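Local coordinates for glycosylation Associate Protein 2 (Streptococcus agalactiae serotype V, PDB 6OYC) that probably helps to modify and export serine-rich repeat glycoproteins through the accessory Sec system, as a partner in the Gap1-Gap2-Gap3 complex, at residues Arg201-Leu206 against Ala216-Phe221; Tyr176-Ser181 against Leu240-Phe245; Phe293-Thr298 against Ser362-Leu367. One frame throughout, in Å; residues are numbered along the deposited sequence.

From the N terminus the chain first builds a parallel sheet, then enters a region of antiparallel sheets that holds contacts 1 and 2. Residues 176-181 open contact 2, which stays open while the hairpin of contact 1 (201-206 with 216-221) forms and closes within it; residues 240-245 then complete contact 2. Strand 238-247 lies between strands 168-180 and 198-208, so the two contacts share one sheet, and Val-203 N reaches Lys-243 O at 2.8 Å. Contact 3 (293-298 with 362-367) follows in series, joining parallel strands of the C-terminal mixed sheet, its centre about 43 Å from that of contact 2.

Contact 1 (Arg201-Leu206 against Ala216-Phe221); sequences RLVISL and AKEWYF. With SO4 (sulfate ion), chain P.
Ile-204 sends its two branches to two aromatic rings. CD1 meets the edge of the Phe-221 ring, 3.9 Å from CD2, while CG2 lies 4.1 Å from Trp-219 CE3; with CG1 anti to the carbonyl carbon (chi1 -58°), the ethyl arm and the methyl part toward these separate neighbours. Farther along, Leu-206 runs beside the indole and points the same way, its CB 3.9 Å from Trp-219 CZ3. Leu-232 of strand 230-232 packs on Ile-204, Trp-219 and Phe-221 and extends this apolar layer. The backbones form an antiparallel beta hairpin whose second strand, 215-222, is the outermost of its sheet within the chain. Leu-202 with Phe-221 and Ile-204 with Trp-219 are hydrogen-bonded pairs, and Leu-202 N to Phe-221 O is nearly straight at 171°. Val-203 and Tyr-220 face each other between them as a non-hydrogen-bonded pair. On the sheet face that Val-203 shares with Ser-205, Ser-205 OG and Glu-218 OE1 are modelled implausibly close, leaving their bond doubtful; Ser-205 OG also hydrogen-bonds to Lys-243 NZ. Arg-201 crosses Tyr-220 with its guanidinium 79° from the ring plane and forms a salt bridge with Glu-222. Lys-217 CG sits over one indole face, off toward its rim, and Trp-219 NE1 donates to O3 of a sulfate, probably from the crystallisation liquor, at 3.1 Å.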
loop_
_atom_site.group_PDB
_atom_site.type_symbol
_atom_site.label_atom_id
_atom_site.label_comp_id
_atom_site.label_asym_id
_atom_site.label_seq_id
_atom_site.Cartn_x
_atom_site.Cartn_y
_atom_site.Cartn_z
ATOM N N ARG B 201 21.063 10.703 13.804
ATOM C CA ARG B 201 20.044 10.558 14.832
ATOM C C ARG B 201 18.870 11.489 14.542
ATOM O O ARG B 201 19.051 12.689 14.306
ATOM C CB ARG B 201 20.604 10.856 16.227
ATOM C CG ARG B 201 19.497 10.884 17.281
ATOM C CD ARG B 201 19.999 11.304 18.654
ATOM N NE ARG B 201 20.900 10.302 19.209
ATOM C CZ ARG B 201 21.902 10.558 20.044
ATOM N NH1 ARG B 201 22.152 11.795 20.455
ATOM N NH2 ARG B 201 22.658 9.559 20.467
ATOM N N LEU B 202 17.671 10.938 14.593
ATOM C CA LEU B 202 16.444 11.696 14.434
ATOM C C LEU B 202 15.849 11.966 15.811
ATOM O O LEU B 202 15.637 11.029 16.585
ATOM C CB LEU B 202 15.461 10.901 13.578
ATOM C CG LEU B 202 14.508 11.620 12.645
ATOM C CD1 LEU B 202 15.285 12.509 11.681
ATOM C CD2 LEU B 202 13.691 10.583 11.906
ATOM N N VAL B 203 15.585 13.234 16.118
ATOM C CA VAL B 203 14.902 13.622 17.349
ATOM C C VAL B 203 13.499 14.093 16.991
ATOM O O VAL B 203 13.316 14.921 16.092
ATOM C CB VAL B 203 15.681 14.699 18.124
ATOM C CG1 VAL B 203 14.885 15.160 19.319
ATOM C CG2 VAL B 203 17.034 14.152 18.547
ATOM N N ILE B 204 12.508 13.531 17.666
ATOM C CA ILE B 204 11.107 13.731 17.345
ATOM C C ILE B 204 10.441 14.217 18.619
ATOM O O ILE B 204 10.455 13.505 19.630
ATOM C CB ILE B 204 10.460 12.430 16.829
ATOM C CG1 ILE B 204 11.222 11.946 15.601
ATOM C CG2 ILE B 204 8.964 12.617 16.491
ATOM C CD1 ILE B 204 10.983 10.533 15.273
ATOM N N SER B 205 9.878 15.428 18.572
ATOM C CA SER B 205 9.288 16.102 19.730
ATOM C C SER B 205 7.779 16.277 19.541
ATOM O O SER B 205 7.331 16.861 18.542
ATOM C CB SER B 205 9.943 17.477 19.962
ATOM O OG SER B 205 11.362 17.407 20.056
ATOM N N LEU B 206 7.000 15.817 20.518
ATOM C CA LEU B 206 5.542 15.912 20.465
ATOM C C LEU B 206 5.077 17.200 21.154
ATOM O O LEU B 206 5.126 17.312 22.386
ATOM C CB LEU B 206 4.913 14.688 21.115
ATOM C CG LEU B 206 3.384 14.663 21.218
ATOM C CD1 LEU B 206 2.737 14.870 19.847
ATOM C CD2 LEU B 206 2.945 13.334 21.854
ATOM N N ALA B 216 5.385 17.394 25.212
ATOM C CA ALA B 216 4.979 16.365 26.169
ATOM C C ALA B 216 5.841 15.115 26.091
ATOM O O ALA B 216 5.863 14.339 27.050
ATOM C CB ALA B 216 3.515 15.955 25.961
ATOM N N LYS B 217 6.539 14.894 24.983
ATOM C CA LYS B 217 7.212 13.620 24.769
ATOM C C LYS B 217 8.214 13.791 23.643
ATOM O O LYS B 217 7.937 14.484 22.653
ATOM C CB LYS B 217 6.195 12.510 24.427
ATOM C CG LYS B 217 6.808 11.114 24.208
ATOM C CD LYS B 217 6.409 10.127 25.324
ATOM C CE LYS B 217 7.218 8.810 25.271
ATOM N NZ LYS B 217 8.707 8.969 25.469
ATOM N N GLU B 218 9.385 13.181 23.817
ATOM C CA GLU B 218 10.424 13.152 22.794
ATOM C C GLU B 218 10.912 11.726 22.633
ATOM O O GLU B 218 11.114 11.028 23.629
ATOM C CB GLU B 218 11.652 14.027 23.145
ATOM C CG GLU B 218 11.457 15.495 22.939
ATOM C CD GLU B 218 12.778 16.242 22.790
ATOM O OE1 GLU B 218 12.866 17.119 21.904
ATOM O OE2 GLU B 218 13.725 15.940 23.552
ATOM N N TRP B 219 11.140 11.323 21.380
ATOM C CA TRP B 219 11.833 10.090 21.038
ATOM C C TRP B 219 13.088 10.402 20.231
ATOM O O TRP B 219 13.218 11.479 19.635
ATOM C CB TRP B 219 10.958 9.156 20.200
ATOM C CG TRP B 219 9.584 8.823 20.724
ATOM C CD1 TRP B 219 9.208 7.660 21.334
ATOM C CD2 TRP B 219 8.393 9.621 20.620
ATOM N NE1 TRP B 219 7.871 7.695 21.634
ATOM C CE2 TRP B 219 7.341 8.877 21.194
ATOM C CE3 TRP B 219 8.116 10.894 20.104
ATOM C CZ2 TRP B 219 6.025 9.367 21.281
ATOM C CZ3 TRP B 219 6.813 11.379 20.178
ATOM C CH2 TRP B 219 5.777 10.614 20.764
ATOM N N TYR B 220 13.997 9.429 20.165
ATOM C CA TYR B 220 15.154 9.531 19.283
ATOM C C TYR B 220 15.366 8.194 18.585
ATOM O O TYR B 220 15.021 7.138 19.115
ATOM C CB TYR B 220 16.433 9.937 20.034
ATOM C CG TYR B 220 16.977 8.798 20.858
ATOM C CD1 TYR B 220 16.456 8.520 22.120
ATOM C CD2 TYR B 220 17.979 7.961 20.363
ATOM C CE1 TYR B 220 16.925 7.449 22.872
ATOM C CE2 TYR B 220 18.448 6.884 21.116
ATOM C CZ TYR B 220 17.915 6.638 22.367
ATOM O OH TYR B 220 18.371 5.577 23.129
ATOM N N PHE B 221 15.939 8.252 17.389
ATOM C CA PHE B 221 16.241 7.047 16.629
ATOM C C PHE B 221 17.508 7.297 15.831
ATOM O O PHE B 221 17.656 8.354 15.201
ATOM C CB PHE B 221 15.065 6.661 15.705
ATOM C CG PHE B 221 13.792 6.378 16.454
ATOM C CD1 PHE B 221 13.578 5.137 17.042
ATOM C CD2 PHE B 221 12.835 7.374 16.620
ATOM C CE1 PHE B 221 12.428 4.894 17.776
ATOM C CE2 PHE B 221 11.688 7.140 17.342
ATOM C CZ PHE B 221 11.472 5.898 17.920
HETATM S S SO4 P . 7.272 5.099 24.266
HETATM O O1 SO4 P . 8.471 5.099 23.443
HETATM O O2 SO4 P . 7.620 5.615 25.588
HETATM O O3 SO4 P . 6.266 5.945 23.617
HETATM O O4 SO4 P . 6.775 3.721 24.379
#

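Contact 2 (Tyr176-Ser181 against Leu240-Phe245); sequences YNIPFS and LAVKLF
This is an antiparallel strand pairing at the end of strand 168-180, where it meets the beginning of 238-247 in the middle of a five-stranded antiparallel sheet. Within these segments Ile-178 and Leu-240 make the bridge, a hydrogen-bonded pair: Leu-240 N donates to Ile-178 O at 2.8 Å, and Ile-178 N returns a bond to Leu-240 O at 3.1 Å. Leu-240 O carries a second donor. Ile-178 N lies in the carbonyl plane, on a lone pair of Leu-240 O; Asn-177 ND2 comes from above that plane, 51° out of it, at 3.0 Å. The oxygen lies almost in the amide plane of Asn-177, and the bond is fairly straight at 163°. Asn-177 CG stands beside its own backbone N (chi1 -60°), which brings the amide round to the carbonyl that Ile-178 N also uses. Two bonds thus hold this one oxygen from different directions, and the ND2 bond helps to orient the amide.

The backbones separate locally at Tyr-176, before Val-242 pairs with Phe-174, and a water spans the gap: it donates to Tyr-176 O and accepts from Val-242 N, at 2.7 Å from the latter. Apolar side chains fill in around the bridge. Ile-178 and Leu-240 meet CB to CB, Ile-178 CD1 reaches Val-242 CG2 at 4.1 Å, and the Leu-240 methyl CD2 lies against Phe-180 CD2 at 3.6 Å, oblique to the ring. Leu-188 of strand 185-195 touches both Ile-178 and Leu-240, and Leu-257 of strand 251-262 also meets Ile-178. These strands belong to a second antiparallel sheet, so the side chains of the bridge pack between two sheets, consistent with a beta-sandwich-like arrangement.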
loop_
_atom_site.group_PDB
_atom_site.type_symbol
_atom_site.label_atom_id
_atom_site.label_comp_id
_atom_site.label_asym_id
_atom_site.label_seq_id
_atom_site.Cartn_x
_atom_site.Cartn_y
_atom_site.Cartn_z
ATOM N N TYR B 176 7.993 21.955 8.925
ATOM C CA TYR B 176 6.582 21.797 9.261
ATOM C C TYR B 176 6.354 20.703 10.294
ATOM O O TYR B 176 7.210 19.852 10.543
ATOM C CB TYR B 176 5.754 21.510 8.006
ATOM C CG TYR B 176 5.676 22.728 7.137
ATOM C CD1 TYR B 176 4.752 23.729 7.402
ATOM C CD2 TYR B 176 6.561 22.907 6.074
ATOM C CE1 TYR B 176 4.688 24.862 6.614
ATOM C CE2 TYR B 176 6.502 24.037 5.285
ATOM C CZ TYR B 176 5.570 25.017 5.560
ATOM O OH TYR B 176 5.521 26.156 4.771
ATOM N N ASN B 177 5.171 20.729 10.890
ATOM C CA ASN B 177 4.816 19.753 11.905
ATOM C C ASN B 177 3.943 18.658 11.315
ATOM O O ASN B 177 3.208 18.869 10.345
ATOM C CB ASN B 177 4.107 20.430 13.075
ATOM C CG ASN B 177 4.985 21.492 13.729
ATOM O OD1 ASN B 177 4.667 22.686 13.706
ATOM N ND2 ASN B 177 6.115 21.061 14.285
ATOM N N ILE B 178 4.032 17.484 11.920
ATOM C CA ILE B 178 3.322 16.287 11.488
ATOM C C ILE B 178 2.195 16.032 12.476
ATOM O O ILE B 178 2.468 15.832 13.668
ATOM C CB ILE B 178 4.261 15.082 11.421
ATOM C CG1 ILE B 178 5.433 15.379 10.494
ATOM C CG2 ILE B 178 3.511 13.864 10.941
ATOM C CD1 ILE B 178 6.461 14.276 10.464
ATOM N N PRO B 179 0.936 16.020 12.039
ATOM C CA PRO B 179 -0.168 15.697 12.948
ATOM C C PRO B 179 0.063 14.360 13.636
ATOM O O PRO B 179 0.402 13.365 13.002
ATOM C CB PRO B 179 -1.388 15.638 12.017
ATOM C CG PRO B 179 -0.977 16.414 10.784
ATOM C CD PRO B 179 0.494 16.159 10.641
ATOM N N PHE B 180 -0.109 14.349 14.944
ATOM C CA PHE B 180 0.094 13.164 15.754
ATOM C C PHE B 180 -1.223 12.825 16.429
ATOM O O PHE B 180 -1.762 13.637 17.184
ATOM C CB PHE B 180 1.193 13.404 16.792
ATOM C CG PHE B 180 1.525 12.200 17.621
ATOM C CD1 PHE B 180 0.749 11.862 18.720
ATOM C CD2 PHE B 180 2.623 11.413 17.302
ATOM C CE1 PHE B 180 1.054 10.762 19.485
ATOM C CE2 PHE B 180 2.944 10.315 18.069
ATOM C CZ PHE B 180 2.161 9.988 19.165
ATOM N N SER B 181 -1.730 11.633 16.166
ATOM C CA SER B 181 -3.014 11.221 16.697
ATOM C C SER B 181 -2.834 10.427 17.983
ATOM O O SER B 181 -1.859 9.689 18.163
ATOM C CB SER B 181 -3.762 10.375 15.664
ATOM O OG SER B 181 -4.924 9.771 16.224
ATOM N N LEU B 240 4.217 16.856 15.605
ATOM C CA LEU B 240 5.617 16.498 15.744
ATOM C C LEU B 240 6.513 17.556 15.117
ATOM O O LEU B 240 6.235 18.047 14.022
ATOM C CB LEU B 240 5.906 15.162 15.067
ATOM C CG LEU B 240 5.173 13.934 15.572
ATOM C CD1 LEU B 240 5.677 12.705 14.804
ATOM C CD2 LEU B 240 5.374 13.798 17.091
ATOM N N ALA B 241 7.603 17.878 15.805
ATOM C CA ALA B 241 8.744 18.565 15.212
ATOM C C ALA B 241 9.889 17.573 15.050
ATOM O O ALA B 241 10.156 16.771 15.951
ATOM C CB ALA B 241 9.191 19.743 16.073
ATOM N N VAL B 242 10.558 17.612 13.899
ATOM C CA VAL B 242 11.558 16.608 13.551
ATOM C C VAL B 242 12.877 17.309 13.308
ATOM O O VAL B 242 12.930 18.262 12.519
ATOM C CB VAL B 242 11.142 15.794 12.311
ATOM C CG1 VAL B 242 12.235 14.792 11.938
ATOM C CG2 VAL B 242 9.847 15.085 12.579
ATOM N N LYS B 243 13.929 16.855 14.010
ATOM C CA LYS B 243 15.301 17.332 13.866
ATOM C C LYS B 243 16.222 16.153 13.564
ATOM O O LYS B 243 16.012 15.045 14.061
ATOM C CB LYS B 243 15.796 18.040 15.148
ATOM C CG LYS B 243 14.965 19.244 15.567
ATOM C CD LYS B 243 14.882 19.390 17.086
ATOM C CE LYS B 243 13.655 18.675 17.667
ATOM N NZ LYS B 243 13.330 19.206 19.038
ATOM N N LEU B 244 17.252 16.385 12.762
ATOM C CA LEU B 244 18.245 15.358 12.472
ATOM C C LEU B 244 19.617 15.829 12.959
ATOM O O LEU B 244 20.002 16.976 12.726
ATOM C CB LEU B 244 18.267 15.020 10.977
ATOM C CG LEU B 244 19.236 13.941 10.462
ATOM C CD1 LEU B 244 18.757 13.379 9.175
ATOM C CD2 LEU B 244 20.578 14.541 10.187
ATOM N N PHE B 245 20.317 14.956 13.674
ATOM C CA PHE B 245 21.691 15.156 14.114
ATOM C C PHE B 245 22.592 14.156 13.395
ATOM O O PHE B 245 22.140 13.091 12.960
ATOM C CB PHE B 245 21.840 14.959 15.631
ATOM C CG PHE B 245 21.100 15.971 16.456
ATOM C CD1 PHE B 245 19.724 15.962 16.528
ATOM C CD2 PHE B 245 21.787 16.914 17.195
ATOM C CE1 PHE B 245 19.051 16.910 17.295
ATOM C CE2 PHE B 245 21.115 17.850 17.966
ATOM C CZ PHE B 245 19.750 17.844 18.009
HETATM O O HOH W 1 9.599 19.485 12.188
#

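Contact 3 (Phe293-Thr298 against Ser362-Leu367); sequences FKPPLT and SDQLIL
Parallel strands 297-301 and 365-370 lie side by side in the mixed sheet of what appears to be an alpha/beta-hydrolase-like domain, in line with the family's clan. Strand 365-370 leads to what may be the nucleophile elbow (a GxSxG sequence) of this fold. Two backbone bonds run between these segments: Leu-297 N donates to Gln-364 O at 2.9 Å, and Ile-366 N to Leu-297 O at 3.0 Å, almost on the line of that carbonyl. Leu-297 thus flanks Leu-365 with both its N-H and its C=O, and the pairing continues from Ile-366 to Val-299. The side chains of Leu-297 and Leu-365 share one face of the sheet, where helix 341-358 covers them through Leu-358 and Leu-355. On the opposite face are Thr-298 and Ile-366, side by side and pointing the same way, Thr-298 CG2 4.0 Å from Ile-366 CD1; helix 495-514 packs there. Thr-298 OG1 hydrogen-bonds to Pro-322 O.

Ahead of the strand, a cis peptide bond precedes Pro-296, and both Pro-295 and Pro-296 point toward the other segment. Gln-364 lies alongside Pro-295, its amide NE2 3.4 Å from the ring carbon CG, while its OE1 is engaged by Ser-361 N. The next ring closes against Ile-366: with CG1 beside the backbone N (chi1 -57°), CD1 of Ile-366 comes within 3.4 Å of Pro-296 CG.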
loop_
_atom_site.group_PDB
_atom_site.type_symbol
_atom_site.label_atom_id
_atom_site.label_comp_id
_atom_site.label_asym_id
_atom_site.label_seq_id
_atom_site.Cartn_x
_atom_site.Cartn_y
_atom_site.Cartn_z
ATOM N N PHE B 293 -11.990 -17.753 -3.234
ATOM C CA PHE B 293 -10.906 -18.674 -3.565
ATOM C C PHE B 293 -11.112 -19.345 -4.920
ATOM O O PHE B 293 -10.515 -20.392 -5.201
ATOM C CB PHE B 293 -10.725 -19.744 -2.483
ATOM C CG PHE B 293 -10.210 -19.222 -1.159
ATOM C CD1 PHE B 293 -11.057 -18.561 -0.274
ATOM C CD2 PHE B 293 -8.894 -19.455 -0.770
ATOM C CE1 PHE B 293 -10.600 -18.122 0.968
ATOM C CE2 PHE B 293 -8.427 -19.017 0.474
ATOM C CZ PHE B 293 -9.285 -18.350 1.344
ATOM N N LYS B 294 -11.923 -18.743 -5.742
ATOM C CA LYS B 294 -12.165 -19.239 -7.058
ATOM C C LYS B 294 -11.599 -18.264 -8.066
ATOM O O LYS B 294 -11.575 -17.106 -7.842
ATOM C CB LYS B 294 -13.648 -19.455 -7.245
ATOM C CG LYS B 294 -14.209 -20.358 -6.188
ATOM C CD LYS B 294 -15.566 -20.874 -6.548
ATOM C CE LYS B 294 -16.410 -21.080 -5.327
ATOM N NZ LYS B 294 -17.551 -20.135 -5.364
ATOM N N PRO B 295 -11.163 -18.762 -9.204
ATOM C CA PRO B 295 -10.564 -17.954 -10.260
ATOM C C PRO B 295 -11.467 -16.935 -10.857
ATOM O O PRO B 295 -12.635 -17.105 -10.875
ATOM C CB PRO B 295 -10.236 -18.973 -11.309
ATOM C CG PRO B 295 -10.054 -20.226 -10.563
ATOM C CD PRO B 295 -11.085 -20.185 -9.506
ATOM N N PRO B 296 -10.901 -15.859 -11.340
ATOM C CA PRO B 296 -9.465 -15.669 -11.338
ATOM C C PRO B 296 -8.996 -14.697 -10.273
ATOM O O PRO B 296 -9.805 -14.124 -9.601
ATOM C CB PRO B 296 -9.259 -15.034 -12.675
ATOM C CG PRO B 296 -10.420 -14.168 -12.809
ATOM C CD PRO B 296 -11.552 -14.799 -12.091
ATOM N N LEU B 297 -7.690 -14.534 -10.131
ATOM C CA LEU B 297 -7.143 -13.551 -9.210
ATOM C C LEU B 297 -6.959 -12.257 -10.011
ATOM O O LEU B 297 -6.308 -12.247 -11.023
ATOM C CB LEU B 297 -5.850 -14.017 -8.581
ATOM C CG LEU B 297 -4.918 -12.997 -7.958
ATOM C CD1 LEU B 297 -5.581 -12.309 -6.809
ATOM C CD2 LEU B 297 -3.632 -13.603 -7.511
ATOM N N THR B 298 -7.531 -11.178 -9.528
ATOM C CA THR B 298 -7.492 -9.907 -10.248
ATOM C C THR B 298 -6.607 -8.890 -9.529
ATOM O O THR B 298 -6.880 -8.523 -8.381
ATOM C CB THR B 298 -8.902 -9.358 -10.405
ATOM O OG1 THR B 298 -9.489 -9.217 -9.103
ATOM C CG2 THR B 298 -9.738 -10.310 -11.252
ATOM N N SER B 362 -0.834 -19.169 -13.955
ATOM C CA SER B 362 -0.718 -17.919 -14.702
ATOM C C SER B 362 -1.981 -17.617 -15.494
ATOM O O SER B 362 -2.424 -16.465 -15.562
ATOM C CB SER B 362 0.479 -17.986 -15.651
ATOM O OG SER B 362 1.683 -18.178 -14.940
ATOM N N ASP B 363 -2.575 -18.637 -16.105
ATOM C CA ASP B 363 -3.769 -18.401 -16.901
ATOM C C ASP B 363 -5.000 -18.158 -16.051
ATOM O O ASP B 363 -6.097 -18.023 -16.603
ATOM C CB ASP B 363 -4.019 -19.570 -17.855
ATOM C CG ASP B 363 -4.501 -19.106 -19.218
ATOM O OD1 ASP B 363 -5.623 -18.554 -19.304
ATOM O OD2 ASP B 363 -3.754 -19.272 -20.202
ATOM N N GLN B 364 -4.856 -18.096 -14.732
ATOM C CA GLN B 364 -5.943 -17.672 -13.862
ATOM C C GLN B 364 -5.622 -16.336 -13.184
ATOM O O GLN B 364 -6.140 -16.032 -12.105
ATOM C CB GLN B 364 -6.254 -18.784 -12.860
ATOM C CG GLN B 364 -6.615 -20.112 -13.561
ATOM C CD GLN B 364 -6.652 -21.321 -12.638
ATOM O OE1 GLN B 364 -5.630 -21.738 -12.087
ATOM N NE2 GLN B 364 -7.838 -21.909 -12.485
ATOM N N LEU B 365 -4.796 -15.511 -13.842
ATOM C CA LEU B 365 -4.329 -14.231 -13.320
ATOM C C LEU B 365 -4.666 -13.093 -14.281
ATOM O O LEU B 365 -4.459 -13.215 -15.492
ATOM C CB LEU B 365 -2.814 -14.273 -13.089
ATOM C CG LEU B 365 -2.134 -12.915 -12.920
ATOM C CD1 LEU B 365 -2.616 -12.283 -11.621
ATOM C CD2 LEU B 365 -0.611 -13.047 -12.939
ATOM N N ILE B 366 -5.162 -11.975 -13.744
ATOM C CA ILE B 366 -5.492 -10.782 -14.534
ATOM C C ILE B 366 -4.809 -9.563 -13.925
ATOM O O ILE B 366 -5.064 -9.226 -12.761
ATOM C CB ILE B 366 -7.009 -10.544 -14.607
ATOM C CG1 ILE B 366 -7.704 -11.776 -15.185
ATOM C CG2 ILE B 366 -7.321 -9.275 -15.423
ATOM C CD1 ILE B 366 -9.156 -11.799 -14.882
ATOM N N LEU B 367 -3.990 -8.876 -14.720
ATOM C CA LEU B 367 -3.335 -7.637 -14.311
ATOM C C LEU B 367 -4.038 -6.445 -14.949
ATOM O O LEU B 367 -4.420 -6.499 -16.119
ATOM C CB LEU B 367 -1.856 -7.646 -14.702
ATOM C CG LEU B 367 -1.088 -8.841 -14.146
ATOM C CD1 LEU B 367 0.337 -8.900 -14.659
ATOM C CD2 LEU B 367 -1.107 -8.832 -12.627
#